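Local coordinates for uncharacterized protein (Leishmania major, PDB 3KSV) that is of unknown function but, as a zinc-binding member of the histidine triad family, probably acts as a nucleotide hydrolase or transferase, at residues H110-T115 and T119-G124; R79-P84 and M88-L93; M48-K53 and G71-K76. All coordinates share one frame; numbering follows the deposited sequence.

Interaction 1 of 3, residues H110-T115 and T119-G124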
# COMPACT_ATOMS: atom_id res chain seq x y z
N HIS A 110 -4.14 5.29 -1.24
CA HIS A 110 -3.94 6.24 -2.31
C HIS A 110 -3.19 5.50 -3.43
O HIS A 110 -2.22 4.77 -3.15
CB HIS A 110 -3.06 7.39 -1.82
CG HIS A 110 -3.61 8.17 -0.65
ND1 HIS A 110 -4.32 9.34 -0.81
CD2 HIS A 110 -3.47 7.98 0.68
CE1 HIS A 110 -4.62 9.82 0.38
NE2 HIS A 110 -4.12 9.02 1.31
N ILE A 111 -3.63 5.69 -4.69
CA ILE A 111 -2.82 5.33 -5.87
C ILE A 111 -2.52 6.62 -6.62
O ILE A 111 -3.42 7.21 -7.20
CB ILE A 111 -3.47 4.29 -6.81
CG1 ILE A 111 -4.10 3.11 -6.03
CG2 ILE A 111 -2.39 3.71 -7.80
CD1 ILE A 111 -5.38 3.47 -5.27
N ILE A 112 -1.26 7.07 -6.56
CA ILE A 112 -0.89 8.44 -6.94
C ILE A 112 0.05 8.42 -8.14
O ILE A 112 1.20 7.99 -8.00
CB ILE A 112 -0.17 9.19 -5.78
CG1 ILE A 112 -0.96 9.12 -4.46
CG2 ILE A 112 0.00 10.66 -6.13
CD1 ILE A 112 -0.10 9.33 -3.25
N PRO A 113 -0.42 8.88 -9.33
CA PRO A 113 0.43 8.96 -10.52
C PRO A 113 1.64 9.83 -10.28
O PRO A 113 1.52 10.87 -9.62
CB PRO A 113 -0.48 9.62 -11.57
CG PRO A 113 -1.87 9.24 -11.13
CD PRO A 113 -1.83 9.20 -9.64
N LYS A 114 2.79 9.39 -10.77
CA LYS A 114 4.03 10.16 -10.68
C LYS A 114 4.41 10.49 -12.10
O LYS A 114 5.12 9.75 -12.79
CB LYS A 114 5.14 9.37 -9.97
CG LYS A 114 6.40 10.22 -9.67
CD LYS A 114 6.11 11.25 -8.58
CE LYS A 114 7.32 12.01 -8.09
NZ LYS A 114 8.42 11.10 -7.71
N THR A 115 3.91 11.63 -12.53
CA THR A 115 4.09 12.07 -13.89
C THR A 115 5.42 12.81 -13.99
O THR A 115 6.03 12.86 -15.04
CB THR A 115 2.85 12.90 -14.38
OG1 THR A 115 3.26 13.82 -15.39
CG2 THR A 115 2.15 13.68 -13.24
N THR A 119 5.74 16.79 -9.24
CA THR A 119 4.36 16.51 -8.78
C THR A 119 4.24 15.07 -8.24
O THR A 119 5.22 14.32 -8.23
CB THR A 119 3.28 16.84 -9.88
OG1 THR A 119 3.07 15.74 -10.77
CG2 THR A 119 3.68 18.08 -10.69
N GLY A 120 3.05 14.72 -7.75
CA GLY A 120 2.82 13.39 -7.17
C GLY A 120 3.43 13.26 -5.78
O GLY A 120 3.76 14.25 -5.14
N LEU A 121 3.61 12.03 -5.31
CA LEU A 121 4.10 11.82 -3.96
C LEU A 121 5.60 12.14 -3.86
O LEU A 121 6.40 11.70 -4.68
CB LEU A 121 3.84 10.38 -3.49
CG LEU A 121 4.17 10.09 -2.02
CD1 LEU A 121 3.21 10.83 -1.05
CD2 LEU A 121 4.14 8.58 -1.79
N LYS A 122 5.94 12.91 -2.84
CA LYS A 122 7.31 13.24 -2.54
C LYS A 122 7.69 12.64 -1.18
O LYS A 122 7.04 12.87 -0.16
CB LYS A 122 7.48 14.75 -2.56
CG LYS A 122 6.95 15.36 -3.86
CD LYS A 122 7.02 16.87 -3.80
CE LYS A 122 6.56 17.48 -5.10
NZ LYS A 122 7.05 18.88 -5.17
N ILE A 123 8.77 11.85 -1.20
CA ILE A 123 9.17 10.96 -0.12
C ILE A 123 10.57 11.31 0.41
O ILE A 123 11.48 11.55 -0.38
CB ILE A 123 9.20 9.50 -0.63
CG1 ILE A 123 7.82 8.86 -0.56
CG2 ILE A 123 10.10 8.61 0.18
CD1 ILE A 123 7.91 7.34 -0.79
N GLY A 124 10.73 11.32 1.73
CA GLY A 124 12.05 11.39 2.35
C GLY A 124 12.49 10.02 2.81
O GLY A 124 11.80 9.41 3.66
O HOH W 1 3.27 9.68 -6.91
O HOH W 2 6.94 9.34 -5.41
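Ile-112 supplies the apolar part of this contact, reaching Gly-120 and Leu-121 with both of its methyl-bearing branches. Its CD1 packs 4.1 Å from Leu-121 CB, the two side chains crossing at about a right angle. The other branch meets backbone: Ile-112 CG2 lies 3.9 Å from Leu-121 N and close to Gly-120 CA, a position it gains by being anti to the backbone N of its own residue. Gly-120 presents bare backbone here, with its CA 3.7 Å from Pro-113 O, and has a positive phi of 75° that glycine adopts easily.

Lys-114 works mainly through its carbons. A bend at chi2 (70°) carries the chain across the other segment. Lys-114 CE comes to 3.1 Å from Thr-119 O, and the same CE is also near Leu-121 O. At the outer end, Thr-115 CG2 touches Thr-119 OG1 at 3.3 Å.

Hydrogen bonding between the two segments runs through water. One water accepts from Leu-121 N at 2.9 Å and donates to Ile-112 O, also at 2.9 Å, so it bridges two backbone groups. A second accepts from Lys-114 NZ at 3.3 Å; its approach to Leu-121 O is too short to be more than a doubtful bond. The ammonium group is further held by Leu-99 O of the second subunit, while Pro-113 O accepts from Ser-44 OG.

Beyond the loop, Lys-122 and Gly-124 pair antiparallel with a strand of the second subunit. The loop itself folds back on the end of the strand that carries His-110, the last histidine of the predicted triad motif, an arrangement consistent with the histidine triad fold.

Interaction 2 of 3, residues R79-P84 and M88-L93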
# COMPACT_ATOMS: atom_id res chain seq x y z
N ARG A 79 -3.75 -1.12 -12.47
CA ARG A 79 -3.73 -1.33 -13.91
C ARG A 79 -4.41 -0.15 -14.62
O ARG A 79 -3.97 0.30 -15.69
CB ARG A 79 -4.42 -2.65 -14.26
CG ARG A 79 -3.69 -3.90 -13.81
CD ARG A 79 -4.67 -5.06 -13.78
NE ARG A 79 -4.09 -6.36 -14.02
CZ ARG A 79 -3.44 -7.09 -13.11
NH1 ARG A 79 -3.22 -6.64 -11.85
NH2 ARG A 79 -2.99 -8.28 -13.46
N ALA A 80 -5.48 0.37 -14.01
CA ALA A 80 -6.17 1.57 -14.51
C ALA A 80 -5.20 2.74 -14.48
O ALA A 80 -5.07 3.47 -15.48
CB ALA A 80 -7.43 1.89 -13.69
N VAL A 81 -4.49 2.89 -13.37
CA VAL A 81 -3.58 4.03 -13.17
C VAL A 81 -2.34 3.93 -14.07
O VAL A 81 -1.80 4.96 -14.53
CB VAL A 81 -3.20 4.21 -11.66
CG1 VAL A 81 -2.02 5.15 -11.50
CG2 VAL A 81 -4.37 4.73 -10.88
N ALA A 82 -1.90 2.70 -14.36
CA ALA A 82 -0.72 2.49 -15.21
C ALA A 82 -0.99 2.95 -16.65
O ALA A 82 -0.05 3.26 -17.40
CB ALA A 82 -0.26 1.02 -15.17
N GLY A 83 -2.27 3.02 -17.03
CA GLY A 83 -2.68 3.64 -18.30
C GLY A 83 -2.80 2.65 -19.43
O GLY A 83 -2.53 1.47 -19.25
N PRO A 84 -3.21 3.12 -20.63
CA PRO A 84 -3.44 2.21 -21.74
C PRO A 84 -2.23 1.38 -22.16
O PRO A 84 -2.41 0.22 -22.52
CB PRO A 84 -3.90 3.14 -22.86
CG PRO A 84 -4.57 4.21 -22.16
CD PRO A 84 -3.73 4.46 -20.94
N MET A 88 2.62 4.53 -17.02
CA MET A 88 2.49 5.54 -15.97
C MET A 88 3.02 5.00 -14.66
O MET A 88 2.59 3.95 -14.21
CB MET A 88 1.04 5.95 -15.76
CG MET A 88 0.86 6.86 -14.55
SD MET A 88 1.65 8.48 -14.70
CE MET A 88 0.57 9.20 -15.96
N GLN A 89 3.95 5.74 -14.06
CA GLN A 89 4.53 5.36 -12.78
C GLN A 89 3.61 5.87 -11.68
O GLN A 89 2.84 6.79 -11.91
CB GLN A 89 5.93 5.92 -12.66
CG GLN A 89 6.82 5.45 -13.80
CD GLN A 89 8.26 5.88 -13.68
OE1 GLN A 89 8.82 5.95 -12.60
NE2 GLN A 89 8.88 6.14 -14.82
N TYR A 90 3.70 5.28 -10.48
CA TYR A 90 2.78 5.64 -9.40
C TYR A 90 3.22 5.12 -8.04
O TYR A 90 3.99 4.16 -7.93
CB TYR A 90 1.35 5.13 -9.72
CG TYR A 90 1.31 3.64 -10.05
CD1 TYR A 90 1.00 2.69 -9.07
CD2 TYR A 90 1.55 3.19 -11.33
CE1 TYR A 90 0.97 1.36 -9.37
CE2 TYR A 90 1.52 1.84 -11.64
CZ TYR A 90 1.23 0.95 -10.66
OH TYR A 90 1.22 -0.38 -10.95
N ASN A 91 2.71 5.75 -6.99
CA ASN A 91 2.97 5.30 -5.63
C ASN A 91 1.65 4.85 -5.00
O ASN A 91 0.58 5.46 -5.24
CB ASN A 91 3.59 6.40 -4.80
CG ASN A 91 4.97 6.80 -5.28
OD1 ASN A 91 5.11 7.76 -6.03
ND2 ASN A 91 6.01 6.08 -4.85
N VAL A 92 1.72 3.76 -4.23
CA VAL A 92 0.62 3.30 -3.41
C VAL A 92 0.99 3.61 -1.95
O VAL A 92 2.05 3.22 -1.46
CB VAL A 92 0.35 1.79 -3.59
CG1 VAL A 92 -0.76 1.32 -2.63
CG2 VAL A 92 -0.07 1.50 -5.05
N LEU A 93 0.10 4.31 -1.26
CA LEU A 93 0.34 4.81 0.07
C LEU A 93 -0.89 4.60 0.92
O LEU A 93 -1.99 4.96 0.53
CB LEU A 93 0.66 6.29 0.03
CG LEU A 93 0.94 6.92 1.39
CD1 LEU A 93 2.30 6.42 1.91
CD2 LEU A 93 0.92 8.43 1.26
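Ala-82 O, at the end of the helix, accepts a hydrogen bond from Met-88 N at 3.0 Å. The bond is fairly straight, with an N-H...O angle of 161°. It ties the helix end to the residue that leads into the strand, across the turn between them. Gly-83, the first residue to leave the helix, has a phi of 94°, and its N makes weak bonds back to Arg-79 O and Ala-80 O.

The Met-88 side chain begins against the same helix end. Its CB is 3.2 Å from Val-81 O, and CG lies almost as close to that oxygen; the bends at chi2 and chi3 then lead the sulfur end away, and the residue also packs on Pro-113.

Apolar packing gathers round Tyr-90. With CG held between the backbone N and the carbonyl carbon (chi1 53°), the ring stands beside the last helical turn. Val-81 CG1 rests 3.8 Å from Tyr-90 CB, at the root of the ring, and Ala-82 CB comes to 4.0 Å from Tyr-90 CE2. Both methyl groups approach the ring obliquely, whereas Met-88 O lies in the ring plane at its edge. The phenol OH bonds to His-60 N of the second subunit.

Helix 64-82 is thereby pinned to strand 89-96. Ile-111 on the adjacent strand 109-114 packs on both Val-81 and Tyr-90, and on its other edge strand 89-96 pairs antiparallel with a strand of the second subunit, extending the sheet across the dimer.

Interaction 3 of 3, residues M48-K53 and G71-K76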
# COMPACT_ATOMS: atom_id res chain seq x y z
N MET A 48 -6.21 8.45 -7.17
CA MET A 48 -7.41 7.77 -6.76
C MET A 48 -7.22 7.09 -5.44
O MET A 48 -6.11 7.02 -4.92
CB MET A 48 -7.87 6.77 -7.84
CG MET A 48 -6.97 5.58 -8.13
SD MET A 48 -7.80 4.44 -9.26
CE MET A 48 -9.16 3.94 -8.16
N LEU A 49 -8.35 6.62 -4.91
CA LEU A 49 -8.45 6.01 -3.60
C LEU A 49 -9.15 4.64 -3.69
O LEU A 49 -10.09 4.48 -4.47
CB LEU A 49 -9.26 6.91 -2.69
CG LEU A 49 -8.73 8.33 -2.48
CD1 LEU A 49 -9.83 9.22 -1.90
CD2 LEU A 49 -7.52 8.35 -1.61
N VAL A 50 -8.68 3.67 -2.92
CA VAL A 50 -9.36 2.38 -2.76
C VAL A 50 -9.60 2.17 -1.27
O VAL A 50 -8.66 2.17 -0.48
CB VAL A 50 -8.49 1.21 -3.29
CG1 VAL A 50 -9.11 -0.13 -2.92
CG2 VAL A 50 -8.29 1.32 -4.79
N ILE A 51 -10.86 1.99 -0.89
CA ILE A 51 -11.21 1.85 0.52
C ILE A 51 -12.04 0.59 0.78
O ILE A 51 -12.80 0.15 -0.08
CB ILE A 51 -12.00 3.09 1.03
CG1 ILE A 51 -13.39 3.13 0.45
CG2 ILE A 51 -11.27 4.40 0.68
CD1 ILE A 51 -14.31 4.05 1.22
N PRO A 52 -11.91 -0.00 1.98
CA PRO A 52 -12.87 -1.01 2.36
C PRO A 52 -14.21 -0.38 2.70
O PRO A 52 -14.27 0.75 3.19
CB PRO A 52 -12.24 -1.62 3.61
CG PRO A 52 -11.52 -0.50 4.23
CD PRO A 52 -10.94 0.25 3.07
N LYS A 53 -15.29 -1.10 2.43
CA LYS A 53 -16.61 -0.65 2.85
C LYS A 53 -16.74 -0.63 4.38
O LYS A 53 -17.37 0.26 4.94
CB LYS A 53 -17.70 -1.52 2.23
CG LYS A 53 -17.94 -1.24 0.74
CD LYS A 53 -18.80 -2.34 0.10
CE LYS A 53 -19.38 -1.94 -1.25
NZ LYS A 53 -19.97 -3.11 -1.96
N GLY A 71 -6.99 -6.03 -1.59
CA GLY A 71 -5.77 -6.32 -2.36
C GLY A 71 -6.05 -6.49 -3.86
O GLY A 71 -5.30 -6.00 -4.71
N VAL A 72 -7.12 -7.21 -4.17
CA VAL A 72 -7.52 -7.45 -5.55
C VAL A 72 -7.97 -6.15 -6.23
O VAL A 72 -7.53 -5.86 -7.33
CB VAL A 72 -8.66 -8.51 -5.64
CG1 VAL A 72 -9.37 -8.43 -6.98
CG2 VAL A 72 -8.09 -9.90 -5.40
N LEU A 73 -8.83 -5.36 -5.56
CA LEU A 73 -9.23 -4.07 -6.12
C LEU A 73 -8.06 -3.11 -6.28
O LEU A 73 -8.02 -2.35 -7.24
CB LEU A 73 -10.32 -3.41 -5.27
CG LEU A 73 -10.95 -2.16 -5.90
CD1 LEU A 73 -11.27 -2.33 -7.39
CD2 LEU A 73 -12.22 -1.74 -5.09
N LEU A 74 -7.12 -3.13 -5.34
CA LEU A 74 -5.91 -2.30 -5.45
C LEU A 74 -5.08 -2.62 -6.71
O LEU A 74 -4.63 -1.72 -7.44
CB LEU A 74 -5.06 -2.49 -4.20
CG LEU A 74 -3.88 -1.54 -3.97
CD1 LEU A 74 -4.36 -0.09 -3.89
CD2 LEU A 74 -3.15 -1.96 -2.68
N ALA A 75 -4.90 -3.91 -6.97
CA ALA A 75 -4.19 -4.38 -8.15
C ALA A 75 -4.91 -3.99 -9.43
O ALA A 75 -4.28 -3.59 -10.40
CB ALA A 75 -3.99 -5.92 -8.10
N LYS A 76 -6.23 -4.10 -9.43
CA LYS A 76 -7.03 -3.72 -10.60
C LYS A 76 -6.93 -2.22 -10.86
O LYS A 76 -6.72 -1.80 -12.00
CB LYS A 76 -8.49 -4.12 -10.42
CG LYS A 76 -8.68 -5.59 -10.48
CD LYS A 76 -10.13 -6.00 -10.48
CE LYS A 76 -10.28 -7.50 -10.75
NZ LYS A 76 -11.70 -7.89 -10.80
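Val-50 points its side chain from the strand at the helix and divides its two methyls between Leu-73 and Leu-74. Val-50 CG1 is 4.0 Å from Leu-73 CG and nearly as close to Leu-73 CD2, so it rests against the branch point and one arm of that leucine. On the other branch, Val-50 CG2 comes to 4.3 Å from Leu-74 CD1, a looser touch.

The torsions explain the division. In Val-50, CG1 is anti to the backbone N (chi1 171°) while CG2 is anti to the carbonyl carbon, which spreads the methyls toward successive helix residues. Leu-73 likewise has CG anti to its backbone N (chi1 -171°), extending the chain from the helix until it crosses Val-50 obliquely. Leu-74 starts in a similar conformation from a different side of the helix, and its chi2 of 60° brings the branched end back toward the strand.

Neighbours complete the layer. Leu-73 continues onto Ala-34 of the next strand, Leu-74 packs on Phe-109, and Val-50 also touches Ile-111 and Ala-77. The other face of strand 48-52 belongs to the active-site region: Ile-51, whose side chain starts away from the helix, touches His-108, the predicted nucleotidylated histidine. At the strand end, Pro-52 O accepts from NE2 of the zinc ligand His-106.

The atoms that meet between strand and helix here are all hydrocarbon; the backbone bonds of Ala-75 N to Gly-71 O and of Val-50 with Phe-109 lie within the helix and the sheet. Hold on the helix at this point therefore depends on branched side chains fitting together rather than on any directional bond.

How the interactions relate
The three contacts share one antiparallel sheet, in which strand 109-114 lies between 48-52 and 89-96. Interactions 1 and 2, with centres 10 Å apart, join through Ile-112 N and Asn-91 O at 2.8 Å, probably a hydrogen bond; interaction 1 meets interaction 3 similarly, Ile-111 N lying 2.8 Å from Met-48 O. Interactions 2 and 3, centres 12 Å apart, use successive parts of helix 64-82, and Val-81 CG2 touches Met-48 SD at 3.8 Å. The Val-50 side chain of interaction 3 is about 7 Å from that of the predicted catalytic His-108 and about 14 Å from the zinc; in interaction 1, the His-110 ring meets that of His-108. All three reach the second subunit.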